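Local structure of putative uncharacterized protein (Staphylococcus aureus, 3R2T) at residues 97-103 and 131-137; 120-124 and 183-188; 177-183 and 232-238. The protein is of unknown function but, as superantigen-like protein SSL8 of the staphylococcal/streptococcal toxin family, is probably secreted. All blocks are in the same frame, centred on the assembly; numbering follows the deposited sequence.

Contact 1: 97-103 and 131-137; sequences QKFQVFL and GRIFSVS
Phe102 and Phe134 meet obliquely on one face of a parallel strand pair, CE2 of Phe102 lying 3.3 Å from CD2 of Phe134 with the ring planes 44° apart. This is the tight end of the contact. The carbonyl O of Ser135 sits at the edge of the Phe102 ring, in its plane, and accepts a hydrogen bond from Phe102 N at 2.7 Å. Gln100 is drawn out straight beyond CG, which lays its flat amide over one face of the Phe134 ring, NE2 3.7 Å from CZ. The opposite face is mostly apolar: Phe99 CE1 touches Ile133 CD1 at 3.7 Å. Ser135 is the polar exception, its small side chain turning OG to Val123 N.

Toward Lys98 and Arg132 the contact becomes looser and partly exposed. Arg132 bends at chi3 (-63°), so that Lys98 CB lies over one face of the guanidinium; NH1 reaches Phe99 O at 2.9 Å, in the guanidinium plane but from above the carbonyl plane. The Lys98 tail leads away, as suits a charge near solvent.

This parallel pairing closes the OB barrel. Strand 99-102 runs between strands 87-92 and 133-141, strands 72-79 and 118-122 pack against the Phe99 and Val101 face, and Phe148 of the second subunit meets the Phe102 ring edge-to-face.

Contact 2: 120-124 and 183-188; sequences VFAVP and KELDFK
Phe121 of the OB barrel is pressed against Glu184 and Phe187 of helix 182-197, the long helix of the beta-grasp domain, so this contact joins the two domains of the superantigen-like fold. The first torsion of Phe121 (chi1 -178°) sends the ring out away from N, straight from strand 118-122 to the helix. One face of the ring receives Glu184 CB, 3.9 Å from the ring centroid in a CH-pi contact. Beyond CB the glutamate stays extended, its CG and carboxylate carbon following the CD1 side of the ring, and the carboxylate plane is only 14° from the ring plane. A long chain with a flat end is well suited to such a cover. Phe187 CG lies at the edge of the Phe121 ring, in its plane, and Phe187 CB is 3.7 Å from Phe121 CE2; the two rings meet obliquely.

One helical turn links the polar ends: Lys188 bends back so that NZ forms a salt bridge with Glu184 OE2 at 3.1 Å, approaching from above the carboxylate plane. Glu73 OE2 is its second salt-bridge partner. The pairing holds NZ near Phe121 CE1 and would be expected to balance the charge of buried Glu184.

Val123 packs on the same side of the Phe187 ring as Phe121, farther along it. Its CG2 lies over the face, 4.1 Å from the centroid, and CG1 is 3.6 Å from Phe187 CE2; the two short methyls of valine offer a broad apolar surface to the flat ring.

Lys183 is extended as far as CE, which passes 3.4 Å from Phe121 O, and then turns at chi4 (67°). The turn carries its buried NZ to a water 2.8 Å away, and that same water donates to Val123 O at 2.8 Å.

Contact 3: 177-183 and 232-238; sequences KEEVSLK and MADVINS
Leu182 and Ile236 touch at their ends, CD1 to CD1 at 3.9 Å, the side chains approaching at a slant on the inner side of a short antiparallel strand pair. Val180 lies on the same face as Ile236 and opposite it in a hydrogen-bonded pair, Val180 N to Ile236 O at 2.9 Å and Ile236 N to Val180 O at 2.8 Å. Both branched chains turn inward to Leu185 of helix 182-197, while Ile236 also meets Met213 and Leu182 meets Ile211, so apolar residues fill the side that faces the core.

The other face carries Glu179, Ser181, Val235 and Asn237. Here Glu179 stretches out, its chain directed away from its own N (chi1 -176°), and passes diagonally over Val235, CG 3.9 Å from Val235 CB; its carboxylate finds its polar partner in Lys141 N. The Glu179 methylene gives this surface valine an apolar neighbour.

At one end Ser238 turns its hydroxyl to the backbone, OG donating to Lys177 O at 2.6 Å. Its own N bonds Glu178 O, so a single small residue fastens two successive carbonyls. Lys177 also bends its chain to place NZ 2.7 Å from Glu179 O, with Asp119 as salt-bridge partner.

At the other end Met232 slants across Lys183, SD 3.5 Å from NZ, an approach that is not a hydrogen bond, while Leu182 N bonds Asp234 O at 2.9 Å. The strand changes into helix here: Ser181 swings OG between its backbone N and carbonyl carbon (chi1 66°), where, as the N-cap, it accepts a hydrogen bond from Glu184 N. The whole is a two-stranded antiparallel sheet running into an N-capped helix, at the start of the long helix of the beta-grasp domain.

In the fold
Along the chain, contact 1 closes before contact 3 opens, and contact 2 interlocks with both: its strand segment lies between those of contact 1, its helix segment starts on the last residue of 177-183 and precedes 232-238. Contact 1 belongs to the OB domain, contact 3 to the beta-grasp domain, and contact 2 spans them. Contacts 1 and 2, centres about 12 Å apart, share one sheet, where strands 118-122 and 133-141 are neighbours; contacts 2 and 3, centres about 10 Å apart, share helix 182-197. Contacts 1 and 3, about 18 Å apart between centres, still touch where Ser137 meets Met232, so the barrel strands, helix and small sheet pack together where the two domains meet.

Contact 1: 97-103 and 131-137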
loop_
_atom_site.group_PDB
_atom_site.type_symbol
_atom_site.label_atom_id
_atom_site.label_comp_id
_atom_site.label_asym_id
_atom_site.label_seq_id
_atom_site.Cartn_x
_atom_site.Cartn_y
_atom_site.Cartn_z
ATOM N N GLN A 97 -15.723 -13.237 0.043
ATOM C CA GLN A 97 -14.732 -12.186 0.278
ATOM C C GLN A 97 -13.987 -11.810 -0.999
ATOM O O GLN A 97 -13.767 -12.646 -1.877
ATOM C CB GLN A 97 -13.723 -12.596 1.363
ATOM C CG GLN A 97 -14.199 -12.363 2.787
ATOM C CD GLN A 97 -14.367 -10.871 3.118
ATOM O OE1 GLN A 97 -13.927 -9.983 2.362
ATOM N NE2 GLN A 97 -15.006 -10.591 4.252
ATOM N N LYS A 98 -13.597 -10.538 -1.068
ATOM C CA LYS A 98 -12.868 -9.970 -2.205
ATOM C C LYS A 98 -11.433 -9.698 -1.761
ATOM O O LYS A 98 -11.219 -9.151 -0.685
ATOM C CB LYS A 98 -13.515 -8.643 -2.629
ATOM C CG LYS A 98 -15.021 -8.697 -2.910
ATOM C CD LYS A 98 -15.557 -7.288 -3.199
ATOM C CE LYS A 98 -17.089 -7.211 -3.264
ATOM N NZ LYS A 98 -17.681 -8.011 -4.368
ATOM N N PHE A 99 -10.459 -10.059 -2.593
ATOM C CA PHE A 99 -9.054 -9.867 -2.256
ATOM C C PHE A 99 -8.250 -9.134 -3.306
ATOM O O PHE A 99 -8.596 -9.131 -4.485
ATOM C CB PHE A 99 -8.372 -11.219 -2.044
ATOM C CG PHE A 99 -8.888 -11.980 -0.872
ATOM C CD1 PHE A 99 -8.358 -11.769 0.387
ATOM C CD2 PHE A 99 -9.900 -12.910 -1.022
ATOM C CE1 PHE A 99 -8.823 -12.468 1.469
ATOM C CE2 PHE A 99 -10.359 -13.620 0.063
ATOM C CZ PHE A 99 -9.824 -13.398 1.308
ATOM N N GLN A 100 -7.151 -8.543 -2.839
ATOM C CA GLN A 100 -6.196 -7.832 -3.679
ATOM C C GLN A 100 -4.814 -8.064 -3.092
ATOM O O GLN A 100 -4.450 -7.475 -2.081
ATOM C CB GLN A 100 -6.513 -6.346 -3.754
ATOM C CG GLN A 100 -5.542 -5.568 -4.623
ATOM C CD GLN A 100 -6.085 -4.216 -5.022
ATOM O OE1 GLN A 100 -7.260 -4.095 -5.371
ATOM N NE2 GLN A 100 -5.233 -3.196 -4.999
ATOM N N VAL A 101 -4.062 -8.924 -3.757
ATOM C CA VAL A 101 -2.751 -9.335 -3.320
ATOM C C VAL A 101 -1.659 -8.593 -4.027
ATOM O O VAL A 101 -1.494 -8.696 -5.254
ATOM C CB VAL A 101 -2.550 -10.831 -3.592
ATOM C CG1 VAL A 101 -1.167 -11.282 -3.117
ATOM C CG2 VAL A 101 -3.673 -11.626 -2.914
ATOM N N PHE A 102 -0.890 -7.858 -3.235
ATOM C CA PHE A 102 0.208 -7.078 -3.753
ATOM C C PHE A 102 1.434 -7.968 -3.873
ATOM O O PHE A 102 1.885 -8.548 -2.882
ATOM C CB PHE A 102 0.481 -5.905 -2.827
ATOM C CG PHE A 102 -0.589 -4.837 -2.868
ATOM C CD1 PHE A 102 -0.340 -3.624 -3.471
ATOM C CD2 PHE A 102 -1.856 -5.062 -2.336
ATOM C CE1 PHE A 102 -1.323 -2.629 -3.513
ATOM C CE2 PHE A 102 -2.837 -4.081 -2.384
ATOM C CZ PHE A 102 -2.568 -2.862 -2.972
ATOM N N LEU A 103 1.971 -8.060 -5.087
ATOM C CA LEU A 103 3.142 -8.877 -5.366
ATOM C C LEU A 103 4.390 -8.027 -5.129
ATOM O O LEU A 103 4.994 -7.517 -6.076
ATOM C CB LEU A 103 3.092 -9.353 -6.812
ATOM C CG LEU A 103 1.805 -10.099 -7.182
ATOM C CD1 LEU A 103 1.711 -10.416 -8.676
ATOM C CD2 LEU A 103 1.658 -11.351 -6.336
ATOM N N GLY A 131 -14.934 -3.382 0.982
ATOM C CA GLY A 131 -14.652 -4.635 1.652
ATOM C C GLY A 131 -13.517 -5.470 1.097
ATOM O O GLY A 131 -13.276 -6.557 1.599
ATOM N N ARG A 132 -12.818 -4.972 0.076
ATOM C CA ARG A 132 -11.711 -5.729 -0.513
ATOM C C ARG A 132 -10.488 -5.679 0.421
ATOM O O ARG A 132 -10.057 -4.631 0.875
ATOM C CB ARG A 132 -11.391 -5.250 -1.936
ATOM C CG ARG A 132 -10.388 -6.136 -2.686
ATOM C CD ARG A 132 -10.232 -5.734 -4.157
ATOM N NE ARG A 132 -11.468 -5.884 -4.929
ATOM C CZ ARG A 132 -11.894 -7.023 -5.487
ATOM N NH1 ARG A 132 -11.204 -8.159 -5.369
ATOM N NH2 ARG A 132 -13.029 -7.034 -6.162
ATOM N N ILE A 133 -9.948 -6.854 0.686
ATOM C CA ILE A 133 -8.845 -7.045 1.604
ATOM C C ILE A 133 -7.487 -6.949 0.923
ATOM O O ILE A 133 -7.164 -7.762 0.057
ATOM C CB ILE A 133 -8.989 -8.439 2.259
ATOM C CG1 ILE A 133 -10.341 -8.520 2.999
ATOM C CG2 ILE A 133 -7.846 -8.700 3.192
ATOM C CD1 ILE A 133 -10.767 -9.942 3.420
ATOM N N PHE A 134 -6.699 -5.961 1.333
ATOM C CA PHE A 134 -5.357 -5.741 0.789
ATOM C C PHE A 134 -4.343 -6.582 1.550
ATOM O O PHE A 134 -4.157 -6.393 2.748
ATOM C CB PHE A 134 -4.979 -4.263 0.917
ATOM C CG PHE A 134 -5.601 -3.358 -0.129
ATOM C CD1 PHE A 134 -6.880 -3.574 -0.614
ATOM C CD2 PHE A 134 -4.924 -2.223 -0.545
ATOM C CE1 PHE A 134 -7.447 -2.711 -1.558
ATOM C CE2 PHE A 134 -5.482 -1.345 -1.480
ATOM C CZ PHE A 134 -6.751 -1.593 -1.988
ATOM N N SER A 135 -3.669 -7.477 0.846
ATOM C CA SER A 135 -2.677 -8.344 1.454
ATOM C C SER A 135 -1.438 -8.427 0.563
ATOM O O SER A 135 -1.504 -8.119 -0.644
ATOM C CB SER A 135 -3.264 -9.738 1.680
ATOM O OG SER A 135 -2.368 -10.580 2.389
ATOM N N VAL A 136 -0.321 -8.851 1.166
ATOM C CA VAL A 136 0.964 -8.951 0.472
ATOM C C VAL A 136 1.437 -10.369 0.184
ATOM O O VAL A 136 1.586 -11.166 1.088
ATOM C CB VAL A 136 2.086 -8.289 1.288
ATOM C CG1 VAL A 136 3.422 -8.450 0.581
ATOM C CG2 VAL A 136 1.768 -6.810 1.546
ATOM N N SER A 137 1.673 -10.663 -1.090
ATOM C CA SER A 137 2.209 -11.954 -1.524
ATOM C C SER A 137 1.495 -13.169 -0.901
ATOM O O SER A 137 0.259 -13.224 -0.908
ATOM C CB SER A 137 3.703 -11.956 -1.267
ATOM O OG SER A 137 4.296 -10.846 -1.921
#

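Contact 2: 120-124 and 183-188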
loop_
_atom_site.group_PDB
_atom_site.type_symbol
_atom_site.label_atom_id
_atom_site.label_comp_id
_atom_site.label_asym_id
_atom_site.label_seq_id
_atom_site.Cartn_x
_atom_site.Cartn_y
_atom_site.Cartn_z
ATOM N N VAL A 120 -3.372 -19.098 -1.735
ATOM C CA VAL A 120 -3.039 -17.789 -1.252
ATOM C C VAL A 120 -3.339 -17.691 0.211
ATOM O O VAL A 120 -4.456 -18.016 0.641
ATOM C CB VAL A 120 -3.870 -16.706 -1.981
ATOM C CG1 VAL A 120 -3.609 -15.323 -1.391
ATOM C CG2 VAL A 120 -3.601 -16.726 -3.499
ATOM N N PHE A 121 -2.328 -17.281 0.985
ATOM C CA PHE A 121 -2.506 -17.056 2.392
ATOM C C PHE A 121 -2.561 -15.547 2.471
ATOM O O PHE A 121 -1.638 -14.884 2.052
ATOM C CB PHE A 121 -1.358 -17.626 3.219
ATOM C CG PHE A 121 -1.557 -17.447 4.699
ATOM C CD1 PHE A 121 -2.401 -18.301 5.402
ATOM C CD2 PHE A 121 -0.925 -16.420 5.382
ATOM C CE1 PHE A 121 -2.608 -18.128 6.774
ATOM C CE2 PHE A 121 -1.128 -16.241 6.740
ATOM C CZ PHE A 121 -1.976 -17.089 7.437
ATOM N N ALA A 122 -3.654 -15.011 2.986
ATOM C CA ALA A 122 -3.863 -13.568 3.044
ATOM C C ALA A 122 -4.112 -13.055 4.446
ATOM O O ALA A 122 -4.777 -13.710 5.247
ATOM C CB ALA A 122 -5.052 -13.185 2.137
ATOM N N VAL A 123 -3.545 -11.884 4.723
ATOM C CA VAL A 123 -3.679 -11.189 6.008
ATOM C C VAL A 123 -3.952 -9.721 5.652
ATOM O O VAL A 123 -3.254 -9.130 4.835
ATOM C CB VAL A 123 -2.389 -11.309 6.853
ATOM C CG1 VAL A 123 -2.536 -10.574 8.180
ATOM C CG2 VAL A 123 -2.059 -12.759 7.089
ATOM N N PRO A 124 -4.958 -9.118 6.261
ATOM C CA PRO A 124 -5.180 -7.742 5.840
ATOM C C PRO A 124 -4.159 -6.734 6.362
ATOM O O PRO A 124 -3.853 -6.749 7.542
ATOM C CB PRO A 124 -6.569 -7.406 6.430
ATOM C CG PRO A 124 -7.013 -8.632 7.199
ATOM C CD PRO A 124 -5.821 -9.504 7.385
ATOM N N LYS A 183 5.405 -16.365 4.727
ATOM C CA LYS A 183 4.364 -15.525 5.270
ATOM C C LYS A 183 3.419 -16.356 6.123
ATOM O O LYS A 183 3.122 -15.992 7.285
ATOM C CB LYS A 183 3.595 -14.868 4.118
ATOM C CG LYS A 183 2.389 -14.049 4.521
ATOM C CD LYS A 183 1.576 -13.677 3.306
ATOM C CE LYS A 183 0.414 -12.775 3.679
ATOM N NZ LYS A 183 0.947 -11.467 4.146
ATOM N N GLU A 184 2.951 -17.478 5.561
ATOM C CA GLU A 184 2.001 -18.356 6.281
ATOM C C GLU A 184 2.630 -18.974 7.539
ATOM O O GLU A 184 2.015 -18.980 8.599
ATOM C CB GLU A 184 1.383 -19.428 5.345
ATOM C CG GLU A 184 0.560 -20.486 6.070
ATOM C CD GLU A 184 -0.297 -21.379 5.159
ATOM O OE1 GLU A 184 -0.256 -21.256 3.900
ATOM O OE2 GLU A 184 -1.030 -22.218 5.730
ATOM N N LEU A 185 3.858 -19.469 7.418
ATOM C CA LEU A 185 4.549 -20.067 8.567
ATOM C C LEU A 185 4.757 -19.023 9.648
ATOM O O LEU A 185 4.467 -19.263 10.796
ATOM C CB LEU A 185 5.895 -20.631 8.151
ATOM C CG LEU A 185 5.849 -21.809 7.193
ATOM C CD1 LEU A 185 7.259 -22.277 6.870
ATOM C CD2 LEU A 185 5.049 -22.951 7.782
ATOM N N ASP A 186 5.256 -17.855 9.254
ATOM C CA ASP A 186 5.491 -16.741 10.170
ATOM C C ASP A 186 4.255 -16.346 10.962
ATOM O O ASP A 186 4.319 -16.172 12.177
ATOM C CB ASP A 186 5.933 -15.520 9.374
ATOM C CG ASP A 186 6.035 -14.244 10.243
ATOM O OD1 ASP A 186 5.283 -13.289 9.964
ATOM O OD2 ASP A 186 6.828 -14.204 11.212
ATOM N N PHE A 187 3.130 -16.191 10.256
ATOM C CA PHE A 187 1.887 -15.764 10.859
ATOM C C PHE A 187 1.306 -16.822 11.793
ATOM O O PHE A 187 0.883 -16.508 12.923
ATOM C CB PHE A 187 0.841 -15.407 9.786
ATOM C CG PHE A 187 -0.399 -14.729 10.350
ATOM C CD1 PHE A 187 -1.460 -15.478 10.836
ATOM C CD2 PHE A 187 -0.472 -13.342 10.420
ATOM C CE1 PHE A 187 -2.570 -14.865 11.372
ATOM C CE2 PHE A 187 -1.579 -12.712 10.958
ATOM C CZ PHE A 187 -2.636 -13.465 11.434
ATOM N N LYS A 188 1.277 -18.069 11.329
ATOM C CA LYS A 188 0.720 -19.166 12.139
ATOM C C LYS A 188 1.576 -19.441 13.360
ATOM O O LYS A 188 1.070 -19.759 14.430
ATOM C CB LYS A 188 0.588 -20.453 11.305
ATOM C CG LYS A 188 -0.621 -20.517 10.344
ATOM C CD LYS A 188 -0.523 -21.799 9.497
ATOM C CE LYS A 188 -1.889 -22.255 8.967
ATOM N NZ LYS A 188 -2.647 -21.230 8.224
HETATM O O HOH W 1 -0.613 -9.192 4.032
#

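Contact 3: 177-183 and 232-238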
loop_
_atom_site.group_PDB
_atom_site.type_symbol
_atom_site.label_atom_id
_atom_site.label_comp_id
_atom_site.label_asym_id
_atom_site.label_seq_id
_atom_site.Cartn_x
_atom_site.Cartn_y
_atom_site.Cartn_z
ATOM N N LYS A 177 0.323 -27.828 3.188
ATOM C CA LYS A 177 0.803 -27.616 1.836
ATOM C C LYS A 177 2.219 -28.125 1.548
ATOM O O LYS A 177 3.095 -28.038 2.399
ATOM C CB LYS A 177 0.769 -26.119 1.542
ATOM C CG LYS A 177 -0.623 -25.494 1.633
ATOM C CD LYS A 177 -0.520 -23.959 1.489
ATOM C CE LYS A 177 -0.478 -23.482 0.067
ATOM N NZ LYS A 177 0.297 -24.247 -0.933
ATOM N N GLU A 178 2.417 -28.623 0.329
ATOM C CA GLU A 178 3.726 -29.102 -0.153
ATOM C C GLU A 178 4.656 -27.905 -0.318
ATOM O O GLU A 178 5.867 -27.963 -0.015
ATOM C CB GLU A 178 3.560 -29.791 -1.497
ATOM C CG GLU A 178 2.652 -31.010 -1.407
ATOM C CD GLU A 178 2.160 -31.526 -2.755
ATOM O OE1 GLU A 178 1.408 -32.525 -2.737
ATOM O OE2 GLU A 178 2.495 -30.938 -3.812
ATOM N N GLU A 179 4.069 -26.814 -0.800
ATOM C CA GLU A 179 4.778 -25.568 -0.979
ATOM C C GLU A 179 4.071 -24.558 -0.063
ATOM O O GLU A 179 2.889 -24.272 -0.245
ATOM C CB GLU A 179 4.709 -25.132 -2.444
ATOM C CG GLU A 179 5.530 -23.868 -2.738
ATOM C CD GLU A 179 5.468 -23.408 -4.212
ATOM O OE1 GLU A 179 4.519 -22.670 -4.575
ATOM O OE2 GLU A 179 6.413 -23.744 -4.975
ATOM N N VAL A 180 4.793 -24.019 0.904
ATOM C CA VAL A 180 4.225 -23.091 1.849
ATOM C C VAL A 180 5.038 -21.776 1.898
ATOM O O VAL A 180 6.272 -21.788 1.890
ATOM C CB VAL A 180 4.160 -23.755 3.236
ATOM C CG1 VAL A 180 5.533 -23.962 3.773
ATOM C CG2 VAL A 180 3.302 -22.942 4.213
ATOM N N SER A 181 4.340 -20.640 1.928
ATOM C CA SER A 181 5.016 -19.344 1.968
ATOM C C SER A 181 5.546 -19.103 3.370
ATOM O O SER A 181 4.993 -19.594 4.337
ATOM C CB SER A 181 4.053 -18.204 1.575
ATOM O OG SER A 181 3.000 -18.032 2.542
ATOM N N LEU A 182 6.635 -18.344 3.464
ATOM C CA LEU A 182 7.212 -17.990 4.730
ATOM C C LEU A 182 6.201 -17.115 5.483
ATOM O O LEU A 182 6.156 -17.122 6.693
ATOM C CB LEU A 182 8.483 -17.212 4.489
ATOM C CG LEU A 182 9.349 -16.808 5.668
ATOM C CD1 LEU A 182 9.885 -18.072 6.393
ATOM C CD2 LEU A 182 10.502 -15.898 5.162
ATOM N N LYS A 183 5.405 -16.365 4.727
ATOM C CA LYS A 183 4.364 -15.525 5.270
ATOM C C LYS A 183 3.419 -16.356 6.123
ATOM O O LYS A 183 3.122 -15.992 7.285
ATOM C CB LYS A 183 3.595 -14.868 4.118
ATOM C CG LYS A 183 2.389 -14.049 4.521
ATOM C CD LYS A 183 1.576 -13.677 3.306
ATOM C CE LYS A 183 0.414 -12.775 3.679
ATOM N NZ LYS A 183 0.947 -11.467 4.146
ATOM N N MET A 232 7.669 -12.036 2.175
ATOM C CA MET A 232 6.398 -12.742 2.199
ATOM C C MET A 232 6.097 -13.567 0.949
ATOM O O MET A 232 5.126 -14.327 0.929
ATOM C CB MET A 232 5.287 -11.757 2.486
ATOM C CG MET A 232 5.351 -11.197 3.890
ATOM S SD MET A 232 4.087 -9.944 4.103
ATOM C CE MET A 232 4.265 -9.602 5.878
ATOM N N ALA A 233 6.916 -13.416 -0.088
ATOM C CA ALA A 233 6.748 -14.191 -1.301
ATOM C C ALA A 233 7.674 -15.406 -1.311
ATOM O O ALA A 233 7.568 -16.208 -2.220
ATOM C CB ALA A 233 6.998 -13.333 -2.544
ATOM N N ASP A 234 8.572 -15.545 -0.325
ATOM C CA ASP A 234 9.492 -16.708 -0.280
ATOM C C ASP A 234 8.696 -17.976 -0.020
ATOM O O ASP A 234 7.836 -18.001 0.844
ATOM C CB ASP A 234 10.570 -16.568 0.798
ATOM C CG ASP A 234 11.607 -15.503 0.475
ATOM O OD1 ASP A 234 11.410 -14.683 -0.453
ATOM O OD2 ASP A 234 12.647 -15.486 1.173
ATOM N N VAL A 235 9.003 -19.031 -0.766
ATOM C CA VAL A 235 8.272 -20.276 -0.658
ATOM C C VAL A 235 9.215 -21.381 -0.249
ATOM O O VAL A 235 10.353 -21.447 -0.713
ATOM C CB VAL A 235 7.563 -20.631 -2.000
ATOM C CG1 VAL A 235 6.625 -19.490 -2.426
ATOM C CG2 VAL A 235 8.592 -20.917 -3.135
ATOM N N ILE A 236 8.715 -22.257 0.618
ATOM C CA ILE A 236 9.466 -23.370 1.161
ATOM C C ILE A 236 8.805 -24.732 0.892
ATOM O O ILE A 236 7.574 -24.890 1.029
ATOM C CB ILE A 236 9.565 -23.177 2.684
ATOM C CG1 ILE A 236 10.179 -21.803 3.001
ATOM C CG2 ILE A 236 10.378 -24.267 3.319
ATOM C CD1 ILE A 236 10.147 -21.471 4.490
ATOM N N ASN A 237 9.624 -25.706 0.505
ATOM C CA ASN A 237 9.181 -27.092 0.282
ATOM C C ASN A 237 9.012 -27.747 1.663
ATOM O O ASN A 237 9.989 -28.119 2.304
ATOM C CB ASN A 237 10.224 -27.836 -0.569
ATOM C CG ASN A 237 9.894 -29.294 -0.766
ATOM O OD1 ASN A 237 9.010 -29.829 -0.111
ATOM N ND2 ASN A 237 10.622 -29.956 -1.672
ATOM N N SER A 238 7.764 -27.876 2.117
ATOM C CA SER A 238 7.468 -28.410 3.445
ATOM C C SER A 238 8.085 -29.778 3.739
ATOM O O SER A 238 8.430 -30.057 4.874
ATOM C CB SER A 238 5.954 -28.439 3.709
ATOM O OG SER A 238 5.292 -29.294 2.805
#